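Local coordinates for protein branched-chain phosphotransacylase (Enterococcus faecalis, PDB 1YCO) that probably transfers branched-chain acyl groups between phosphate and coenzyme A, at residues S63-T67 and G68-I72; Q16-K19 and K20-E24. All blocks are in the same frame, centred on the assembly; numbering follows the deposited sequence.

Contact 1: residues S63-T67 and G68-I72; sequences SLVAT and GQAQI
Val65 and Leu64 close over the methyl of Ala70, where the chain turns back against the last turn of its own helix. Val65 CG2 meets Ala70 CB at 3.6 Å. Leu64 comes to the same methyl through its branch carbon, with Leu64 CG 4.1 Å from Ala70 CB. The leucine also touches Gln69. Its CD1 lies 3.3 Å from Gln69 CG, and the two side chains run at about a right angle to each other. Val65 carries CG2 beside its backbone N (CG1 is the anti branch, chi1 162°), and from there CG2 also reaches Ile72 O at 4.0 Å.

The backbone comes close as well, with Leu64 O 2.9 Å from Ala70 N. At the bend, Thr67 OG1 takes a weak hydrogen bond from Gln69 N, 3.1 Å long and bent to 134°. The position of Gln69 N is less sure, so this bond carries limited weight. Across the loop, Gln71 NE2 gives a weak bond to Gly68 O at 2.8 Å. Gln71 OE1 accepts from Thr3 N, which ties this amide to strand 2-7.

Further out, Leu64 packs on Ser5, Ile32 and Phe34 of the parallel sheet. Val65 rests on Leu94 and Val248, while Ile72 faces helix 259-274. The outer part of the turn, at Thr67 to Gln69, is exposed, whereas Val65 and Ala70 are buried. The arrangement is the tight helix-to-strand connection of an alpha/beta fold, here taking helix 54-66 into strand 72-75 of a parallel sheet.

Contact 2: residues Q16-K19 and K20-E24; sequences QLVK and KALKE
Val18 and Leu22 sit one turn apart on helix 12-24, side by side and pointing the same way, with Val18 CG1 3.8 Å from Leu22 CD1. Leu22 holds CG beside its backbone N, anti to the carbonyl carbon (chi1 -74°), which lays the branch back along the helix toward Val18.

Five backbone carbonyls in a row, from Gln16 to Lys20, are each satisfied by the amide four residues on. Leu22 N gives the straightest of the four bonds that cross between 16-19 and 20-24, to Val18 O at 2.7 Å and 179°. Ala21 N reaches Leu17 O at 2.8 Å. The bond from Lys20 N to Gln16 O is longer, 3.2 Å. Lys23 N reaches Lys19 O at 2.9 Å. Glu24 N closes the series on Lys20 O at 3.0 Å.

The helix is the crossover of a beta-alpha-beta unit that links strands 2-7 and 29-35 of the parallel sheet. Val18, Ala21 and Leu22 all pack on Phe31 of strand 29-35. Val18 also touches Trp46.

Another face of the helix carries charge. Lys20 NZ donates to Glu24 OE2 at 2.6 Å, a salt bridge that meets the oxygen nearly along its C-O axis. The lysine chain runs out extended and turns only at its last torsion (chi4 58°), which brings NZ to the carboxylate. Lys23 NZ approaches the same OE2 from 3.8 Å, a long salt bridge. Lys20 NZ has a second carboxylate partner in Glu260 of helix 259-274, and the lysine also makes a cation-pi contact with Phe263. Glu24 packs on Phe263 too.

In the fold
Contact 2 comes first along the chain and contact 1 follows. Their centres are about 21 Å apart and their nearest atoms about 9 Å, so they do not touch. Both belong to the part of the chain built on the parallel sheet that contains strands 2-7, 29-35 and 72-75. Strand 29-35 receives side chains from both, through Phe31 for contact 2 and through Ile32 and Phe34 for contact 1. Helix 259-274 also meets both, at Phe263 near Lys20 and at Val273 near Gln71 and Ile72. Each contact lies well out from the chain centre, contact 2 at about 21 Å and contact 1 at about 18 Å between centres.

Contact 1: residues S63-T67 and G68-I72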
loop_
_atom_site.group_PDB
_atom_site.type_symbol
_atom_site.label_atom_id
_atom_site.label_comp_id
_atom_site.label_asym_id
_atom_site.label_seq_id
_atom_site.Cartn_x
_atom_site.Cartn_y
_atom_site.Cartn_z
ATOM N N SER A 63 -19.297 -28.363 7.589
ATOM C CA SER A 63 -19.732 -29.339 8.581
ATOM C C SER A 63 -18.563 -30.180 9.075
ATOM O O SER A 63 -18.401 -30.408 10.277
ATOM C CB SER A 63 -20.792 -30.260 7.981
ATOM O OG SER A 63 -20.511 -31.616 8.313
ATOM N N LEU A 64 -17.760 -30.653 8.127
ATOM C CA LEU A 64 -16.595 -31.480 8.423
ATOM C C LEU A 64 -15.612 -30.761 9.361
ATOM O O LEU A 64 -14.859 -31.401 10.098
ATOM C CB LEU A 64 -15.889 -31.853 7.120
ATOM C CG LEU A 64 -15.006 -33.101 7.152
ATOM C CD1 LEU A 64 -15.896 -34.318 7.372
ATOM C CD2 LEU A 64 -14.258 -33.226 5.823
ATOM N N VAL A 65 -15.632 -29.429 9.323
ATOM C CA VAL A 65 -14.769 -28.613 10.171
ATOM C C VAL A 65 -15.456 -28.322 11.504
ATOM O O VAL A 65 -14.787 -28.201 12.536
ATOM C CB VAL A 65 -14.390 -27.259 9.474
ATOM C CG1 VAL A 65 -13.881 -26.260 10.495
ATOM C CG2 VAL A 65 -13.311 -27.496 8.411
ATOM N N ALA A 66 -16.787 -28.221 11.477
ATOM C CA ALA A 66 -17.579 -27.957 12.679
ATOM C C ALA A 66 -16.988 -28.687 13.884
ATOM O O ALA A 66 -17.005 -28.171 15.001
ATOM C CB ALA A 66 -19.026 -28.386 12.463
ATOM N N THR A 67 -16.456 -29.884 13.652
ATOM C CA THR A 67 -15.827 -30.661 14.720
ATOM C C THR A 67 -14.382 -30.971 14.335
ATOM O O THR A 67 -13.922 -30.571 13.266
ATOM C CB THR A 67 -16.541 -31.988 14.958
ATOM O OG1 THR A 67 -16.152 -32.917 13.946
ATOM C CG2 THR A 67 -18.044 -31.795 14.911
ATOM N N GLY A 68 -13.676 -31.693 15.201
ATOM C CA GLY A 68 -12.292 -32.034 14.922
ATOM C C GLY A 68 -12.158 -32.972 13.742
ATOM O O GLY A 68 -11.137 -33.636 13.582
ATOM N N GLN A 69 -13.191 -33.030 12.909
ATOM C CA GLN A 69 -13.169 -33.901 11.742
ATOM C C GLN A 69 -12.135 -33.357 10.755
ATOM O O GLN A 69 -11.381 -34.115 10.138
ATOM C CB GLN A 69 -14.555 -33.944 11.097
ATOM C CG GLN A 69 -14.869 -35.247 10.384
ATOM C CD GLN A 69 -15.437 -36.305 11.314
ATOM O OE1 GLN A 69 -16.573 -36.195 11.775
ATOM N NE2 GLN A 69 -14.648 -37.334 11.591
ATOM N N ALA A 70 -12.111 -32.036 10.610
ATOM C CA ALA A 70 -11.155 -31.372 9.732
ATOM C C ALA A 70 -10.518 -30.261 10.556
ATOM O O ALA A 70 -11.168 -29.691 11.434
ATOM C CB ALA A 70 -11.860 -30.804 8.499
ATOM N N GLN A 71 -9.248 -29.975 10.278
ATOM C CA GLN A 71 -8.479 -28.958 10.999
ATOM C C GLN A 71 -8.267 -27.683 10.188
ATOM O O GLN A 71 -7.814 -26.667 10.716
ATOM C CB GLN A 71 -7.103 -29.511 11.394
ATOM C CG GLN A 71 -7.124 -30.646 12.392
ATOM C CD GLN A 71 -7.863 -31.880 11.884
ATOM O OE1 GLN A 71 -7.469 -32.507 10.892
ATOM N NE2 GLN A 71 -8.954 -32.222 12.560
ATOM N N ILE A 72 -8.560 -27.745 8.896
ATOM C CA ILE A 72 -8.401 -26.581 8.039
ATOM C C ILE A 72 -9.485 -26.553 6.970
ATOM O O ILE A 72 -9.818 -27.581 6.381
ATOM C CB ILE A 72 -7.027 -26.573 7.332
ATOM C CG1 ILE A 72 -5.899 -26.488 8.366
ATOM C CG2 ILE A 72 -6.941 -25.389 6.379
ATOM C CD1 ILE A 72 -4.515 -26.744 7.776
#

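Contact 2: residues Q16-K19 and K20-E24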
loop_
_atom_site.group_PDB
_atom_site.type_symbol
_atom_site.label_atom_id
_atom_site.label_comp_id
_atom_site.label_asym_id
_atom_site.label_seq_id
_atom_site.Cartn_x
_atom_site.Cartn_y
_atom_site.Cartn_z
ATOM N N GLN A 16 -3.709 -29.622 -8.759
ATOM C CA GLN A 16 -2.295 -29.274 -8.817
ATOM C C GLN A 16 -1.775 -28.944 -7.407
ATOM O O GLN A 16 -0.624 -29.240 -7.076
ATOM C CB GLN A 16 -2.100 -28.075 -9.753
ATOM C CG GLN A 16 -0.875 -28.163 -10.655
ATOM C CD GLN A 16 -0.563 -26.842 -11.355
ATOM O OE1 GLN A 16 -1.442 -26.229 -11.969
ATOM N NE2 GLN A 16 0.694 -26.398 -11.264
ATOM N N LEU A 17 -2.636 -28.339 -6.585
ATOM C CA LEU A 17 -2.296 -27.965 -5.196
ATOM C C LEU A 17 -2.136 -29.192 -4.311
ATOM O O LEU A 17 -1.149 -29.333 -3.582
ATOM C CB LEU A 17 -3.393 -27.077 -4.588
ATOM C CG LEU A 17 -3.259 -26.725 -3.099
ATOM C CD1 LEU A 17 -1.931 -26.014 -2.859
ATOM C CD2 LEU A 17 -4.425 -25.831 -2.658
ATOM N N VAL A 18 -3.133 -30.066 -4.372
ATOM C CA VAL A 18 -3.125 -31.289 -3.589
ATOM C C VAL A 18 -1.865 -32.093 -3.904
ATOM O O VAL A 18 -1.109 -32.468 -2.999
ATOM C CB VAL A 18 -4.382 -32.129 -3.882
ATOM C CG1 VAL A 18 -4.326 -33.437 -3.113
ATOM C CG2 VAL A 18 -5.623 -31.337 -3.495
ATOM N N LYS A 19 -1.628 -32.341 -5.187
ATOM C CA LYS A 19 -0.446 -33.095 -5.586
ATOM C C LYS A 19 0.814 -32.482 -4.972
ATOM O O LYS A 19 1.618 -33.178 -4.334
ATOM C CB LYS A 19 -0.324 -33.139 -7.116
ATOM C CG LYS A 19 -1.393 -33.991 -7.775
ATOM C CD LYS A 19 -1.143 -34.190 -9.258
ATOM C CE LYS A 19 -2.222 -35.093 -9.874
ATOM N NZ LYS A 19 -2.078 -35.271 -11.360
ATOM N N LYS A 20 0.976 -31.174 -5.155
ATOM C CA LYS A 20 2.129 -30.473 -4.613
ATOM C C LYS A 20 2.217 -30.662 -3.101
ATOM O O LYS A 20 3.269 -31.019 -2.574
ATOM C CB LYS A 20 2.039 -28.977 -4.936
ATOM C CG LYS A 20 3.231 -28.170 -4.450
ATOM C CD LYS A 20 3.085 -26.702 -4.828
ATOM C CE LYS A 20 4.271 -25.879 -4.341
ATOM N NZ LYS A 20 5.578 -26.366 -4.887
ATOM N N ALA A 21 1.101 -30.433 -2.414
ATOM C CA ALA A 21 1.047 -30.564 -0.964
ATOM C C ALA A 21 1.388 -31.964 -0.479
ATOM O O ALA A 21 2.230 -32.127 0.402
ATOM C CB ALA A 21 -0.331 -30.165 -0.455
ATOM N N LEU A 22 0.730 -32.973 -1.043
ATOM C CA LEU A 22 0.989 -34.351 -0.635
ATOM C C LEU A 22 2.440 -34.735 -0.918
ATOM O O LEU A 22 3.025 -35.529 -0.186
ATOM C CB LEU A 22 0.031 -35.319 -1.347
ATOM C CG LEU A 22 -1.429 -35.336 -0.859
ATOM C CD1 LEU A 22 -2.243 -36.275 -1.713
ATOM C CD2 LEU A 22 -1.490 -35.761 0.609
ATOM N N LYS A 23 3.019 -34.150 -1.963
ATOM C CA LYS A 23 4.401 -34.440 -2.327
ATOM C C LYS A 23 5.407 -33.860 -1.330
ATOM O O LYS A 23 6.309 -34.563 -0.868
ATOM C CB LYS A 23 4.703 -33.899 -3.725
ATOM C CG LYS A 23 5.989 -34.437 -4.329
ATOM C CD LYS A 23 6.318 -33.750 -5.651
ATOM C CE LYS A 23 7.183 -32.503 -5.445
ATOM N NZ LYS A 23 6.640 -31.551 -4.425
ATOM N N GLU A 24 5.247 -32.575 -1.009
ATOM C CA GLU A 24 6.139 -31.873 -0.079
ATOM C C GLU A 24 5.798 -32.095 1.388
ATOM O O GLU A 24 6.580 -31.748 2.277
ATOM C CB GLU A 24 6.123 -30.365 -0.367
ATOM C CG GLU A 24 6.709 -29.979 -1.727
ATOM C CD GLU A 24 6.752 -28.468 -1.957
ATOM O OE1 GLU A 24 7.291 -27.735 -1.090
ATOM O OE2 GLU A 24 6.259 -28.016 -3.019
#